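PDB 2NS0: hypothetical protein from Rhodococcus sp., which is of unknown function, although it carries the name S-adenosylmethionine tRNA ribosyltransferase and its DUF3253 family belongs to the helix-turn-helix clan. Local coordinates for residues A[7-12]-A[51-56]; A[29-32]-A[38-41]. All blocks are in the same frame, centred on the assembly; numbering follows the deposited sequence.

Interaction 2 is nested along the chain inside the loop that interaction 1 closes, and between them they involve all three helices. Interaction 1 joins helices 5-18 and 43-55, its centre about 7 Å from the centre of the chain; two of its four touching residues are buried, and it pairs leucine and isoleucine packing with a salt bridge. Interaction 2 sits farther out, its centre about 11 Å from that of the chain, where helix 27-34 meets the loop that follows it; its chemistry is an arginine laid on a tryptophan face, with a buried alanine methyl against the tryptophan's CB and carbonyl. The two meet through V30, whose methyls pack on C11 and I12 of helix 5-18.

Interaction 1 of 2, residues A[7-12]-A[51-56]; sequences ELEECI and GRLADA
E9 and R52 cross at about a right angle between helices 5-18 and 43-55. R52 turns its guanidinium edge to the carboxylate, and two of its nitrogens grip the same oxygen: NE lies 2.6 Å from E9 OE2, and NH2 lies 3.0 Å from that E9 OE2. The NE bond is the straighter one, 157° at the hydrogen, and meets the oxygen nearly along its C-O bond; the NH2 bond, more bent, reaches the anti lone pair of E9 OE2. Although OE2 lies close to the guanidinium plane, the carboxylate itself is twisted 46° from it. A bend at chi3 folds R52 so that this side, with NE, faces the glutamate.

L53 is the apolar partner. Its CG stands 4.1 Å from CG of E9, so the glutamate's aliphatic part lies against the leucine while its carboxylate reaches the arginine. One turn on from E9, I12 meets L53 tip to tip, I12 CG2 being 3.9 Å from L53 CD1. Inside the bundle, I12 also touches V30 of helix 27-34 and A49 of helix 43-55.

The helix segments are 10.7 Å apart at closest approach and cross at -67°. Chemically, the contact is a buried leucine-isoleucine pair bordered by a partly exposed salt bridge; the two N-H groups sharing OE2 would probably concentrate negative charge there.

Interaction 2 of 2, residues A[29-32]-A[38-41]; sequences DVAR and DWRP
A31 and W39 bring the two backbones together, their CA atoms 4.8 Å apart. Segment 29-32 is helical, whereas 38-41 comes out of a loop and enters a 3-10 segment at R40 and P41. The backbone of W39 precedes that segment, and its carbonyl is close to the alanine methyl, with A31 CB 3.3 Å from W39 O. The approach is just as intimate the other way: W39 CB lies 3.4 Å from the carbonyl oxygen of A31, and the two CB atoms of A31 and W39 are themselves 3.6 Å apart.

From this junction the indole runs beside R32, both side chains pointing the same way. W39 holds CG between its backbone N and carbonyl carbon (chi1 57°), which directs the ring along the arginine. R32 is extended from CG to NE and lays its CG methylene over the five-membered ring in a CH-pi contact, 3.7 Å from the centroid of the W39 ring and 17° off its normal. Farther out, W39 NE1 sits over the centre of one guanidinium face, 3.2 Å from R32 CZ. The two planes are inclined by 46°, so the groups are not stacked flat; R32 NH1 and NH2 and W39 NE1 are all donors, so their closeness is not hydrogen bonding. On the opposite face of the indole lies CG of R40, making a sandwich of two arginine methylenes around the tryptophan.

A31 also touches L42 and M43, which leads the chain into helix 43-55. The arrangement is a helix-to-loop junction: the loop after helix 27-34 folds back on that helix before helix 43-55 starts, within a three-helix arrangement followed by a small antiparallel sheet, consistent with a winged-helix fold of the helix-turn-helix clan.

Interaction 1 of 2, residues A[7-12]-A[51-56]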
# COMPACT_ATOMS: atom_id res chain seq x y z
N GLU A 7 -4.65 8.70 -7.19
CA GLU A 7 -3.32 8.44 -7.71
C GLU A 7 -2.56 7.39 -6.88
O GLU A 7 -1.83 6.58 -7.42
CB GLU A 7 -2.49 9.71 -7.69
CG GLU A 7 -2.43 10.55 -8.92
CD GLU A 7 -1.45 11.71 -8.67
OE1 GLU A 7 -0.20 11.46 -8.72
OE2 GLU A 7 -1.94 12.82 -8.32
N LEU A 8 -2.69 7.48 -5.56
CA LEU A 8 -2.01 6.58 -4.66
C LEU A 8 -2.60 5.19 -4.80
O LEU A 8 -1.86 4.19 -4.82
CB LEU A 8 -2.12 7.06 -3.22
CG LEU A 8 -1.35 8.37 -2.94
CD1 LEU A 8 -1.56 8.92 -1.53
CD2 LEU A 8 0.11 8.10 -3.16
N GLU A 9 -3.94 5.13 -4.89
CA GLU A 9 -4.60 3.87 -5.09
C GLU A 9 -4.14 3.17 -6.36
O GLU A 9 -3.88 1.97 -6.35
CB GLU A 9 -6.12 4.01 -5.00
CG GLU A 9 -6.61 4.27 -3.54
CD GLU A 9 -8.03 4.84 -3.49
OE1 GLU A 9 -8.81 4.58 -4.44
OE2 GLU A 9 -8.37 5.58 -2.54
N GLU A 10 -4.05 3.92 -7.45
CA GLU A 10 -3.65 3.41 -8.78
C GLU A 10 -2.21 2.96 -8.75
O GLU A 10 -1.86 1.98 -9.38
CB GLU A 10 -3.85 4.49 -9.85
CG GLU A 10 -2.98 4.33 -11.14
CD GLU A 10 -3.27 3.06 -11.95
OE1 GLU A 10 -4.17 2.29 -11.56
OE2 GLU A 10 -2.58 2.84 -13.00
N CYS A 11 -1.38 3.66 -7.99
CA CYS A 11 0.02 3.27 -7.84
C CYS A 11 0.18 1.96 -7.06
O CYS A 11 0.97 1.11 -7.48
CB CYS A 11 0.84 4.38 -7.20
SG CYS A 11 2.57 3.94 -7.05
N ILE A 12 -0.55 1.79 -5.95
CA ILE A 12 -0.59 0.49 -5.23
C ILE A 12 -0.95 -0.64 -6.20
O ILE A 12 -0.26 -1.68 -6.26
CB ILE A 12 -1.56 0.49 -4.02
CG1 ILE A 12 -1.03 1.38 -2.90
CG2 ILE A 12 -1.75 -0.95 -3.42
CD1 ILE A 12 -2.09 1.84 -1.87
N GLY A 51 -5.43 1.35 3.28
CA GLY A 51 -6.59 1.08 4.18
C GLY A 51 -7.90 1.06 3.40
O GLY A 51 -8.74 0.17 3.59
N ARG A 52 -8.07 2.02 2.51
CA ARG A 52 -9.23 2.02 1.63
C ARG A 52 -9.31 0.78 0.71
O ARG A 52 -10.38 0.20 0.56
CB ARG A 52 -9.30 3.33 0.82
CG ARG A 52 -9.67 4.55 1.68
CD ARG A 52 -9.89 5.84 0.83
NE ARG A 52 -8.75 6.12 -0.03
CZ ARG A 52 -7.69 6.87 0.30
NH1 ARG A 52 -7.62 7.47 1.49
NH2 ARG A 52 -6.71 7.04 -0.57
N LEU A 53 -8.19 0.38 0.11
CA LEU A 53 -8.19 -0.80 -0.74
C LEU A 53 -8.37 -2.10 0.04
O LEU A 53 -8.93 -3.07 -0.46
CB LEU A 53 -6.90 -0.87 -1.59
CG LEU A 53 -6.81 0.24 -2.63
CD1 LEU A 53 -5.51 0.03 -3.45
CD2 LEU A 53 -8.00 0.28 -3.51
N ALA A 54 -7.90 -2.11 1.29
CA ALA A 54 -8.16 -3.21 2.22
C ALA A 54 -9.64 -3.28 2.60
O ALA A 54 -10.21 -4.35 2.59
CB ALA A 54 -7.26 -3.08 3.49
N ASP A 55 -10.26 -2.15 2.92
CA ASP A 55 -11.70 -2.11 3.22
C ASP A 55 -12.55 -2.66 2.05
O ASP A 55 -13.58 -3.31 2.26
CB ASP A 55 -12.15 -0.68 3.55
CG ASP A 55 -11.58 -0.15 4.89
OD1 ASP A 55 -11.10 -0.95 5.72
OD2 ASP A 55 -11.58 1.09 5.09
N ALA A 56 -12.08 -2.43 0.82
CA ALA A 56 -12.77 -2.84 -0.39
C ALA A 56 -12.48 -4.31 -0.69
O ALA A 56 -13.09 -4.88 -1.55
CB ALA A 56 -12.33 -1.98 -1.53

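Interaction 2 of 2, residues A[29-32]-A[38-41]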
# COMPACT_ATOMS: atom_id res chain seq x y z
N ASP A 29 7.64 1.82 -1.36
CA ASP A 29 7.64 1.49 -2.80
C ASP A 29 6.63 2.39 -3.54
O ASP A 29 6.91 2.88 -4.63
CB ASP A 29 7.22 0.03 -3.06
CG ASP A 29 8.28 -1.01 -2.65
OD1 ASP A 29 9.50 -0.73 -2.60
OD2 ASP A 29 7.86 -2.15 -2.41
N VAL A 30 5.44 2.56 -2.96
CA VAL A 30 4.41 3.47 -3.48
C VAL A 30 4.89 4.94 -3.42
O VAL A 30 4.86 5.64 -4.42
CB VAL A 30 3.06 3.31 -2.69
CG1 VAL A 30 1.88 4.04 -3.41
CG2 VAL A 30 2.72 1.87 -2.47
N ALA A 31 5.30 5.42 -2.25
CA ALA A 31 5.73 6.81 -2.09
C ALA A 31 6.85 7.16 -3.08
O ALA A 31 6.81 8.24 -3.66
CB ALA A 31 6.14 7.10 -0.68
N ARG A 32 7.81 6.26 -3.28
CA ARG A 32 8.95 6.50 -4.16
C ARG A 32 8.47 6.50 -5.61
O ARG A 32 8.99 7.22 -6.43
CB ARG A 32 10.06 5.45 -4.03
CG ARG A 32 11.05 5.58 -2.82
CD ARG A 32 12.26 4.50 -2.81
NE ARG A 32 13.08 4.62 -1.59
CZ ARG A 32 14.08 5.52 -1.41
NH1 ARG A 32 14.46 6.39 -2.36
NH2 ARG A 32 14.74 5.53 -0.26
N ASP A 38 11.08 12.96 -3.16
CA ASP A 38 10.65 13.37 -1.82
C ASP A 38 9.43 12.57 -1.39
O ASP A 38 8.29 13.06 -1.42
CB ASP A 38 10.37 14.87 -1.77
CG ASP A 38 10.22 15.41 -0.36
OD1 ASP A 38 10.62 14.75 0.62
OD2 ASP A 38 9.75 16.55 -0.25
N TRP A 39 9.69 11.35 -0.96
CA TRP A 39 8.65 10.37 -0.71
C TRP A 39 8.17 10.26 0.76
O TRP A 39 7.06 9.77 1.00
CB TRP A 39 9.10 9.00 -1.27
CG TRP A 39 10.39 8.52 -0.69
CD1 TRP A 39 11.63 8.65 -1.24
CD2 TRP A 39 10.57 7.83 0.56
NE1 TRP A 39 12.59 8.12 -0.39
CE2 TRP A 39 11.96 7.59 0.70
CE3 TRP A 39 9.70 7.38 1.56
CZ2 TRP A 39 12.50 6.93 1.83
CZ3 TRP A 39 10.22 6.71 2.67
CH2 TRP A 39 11.62 6.50 2.80
N ARG A 40 8.98 10.71 1.72
CA ARG A 40 8.65 10.51 3.15
C ARG A 40 7.32 11.17 3.53
O ARG A 40 6.56 10.61 4.32
CB ARG A 40 9.77 10.95 4.13
CG ARG A 40 10.92 9.94 4.22
CD ARG A 40 11.98 10.21 5.31
NE ARG A 40 11.90 9.20 6.34
CZ ARG A 40 12.40 7.96 6.26
NH1 ARG A 40 13.08 7.57 5.19
NH2 ARG A 40 12.23 7.11 7.27
N PRO A 41 7.04 12.37 2.98
CA PRO A 41 5.75 12.95 3.32
C PRO A 41 4.53 12.16 2.82
O PRO A 41 3.40 12.38 3.28
CB PRO A 41 5.83 14.32 2.66
CG PRO A 41 7.32 14.60 2.54
CD PRO A 41 7.83 13.27 2.13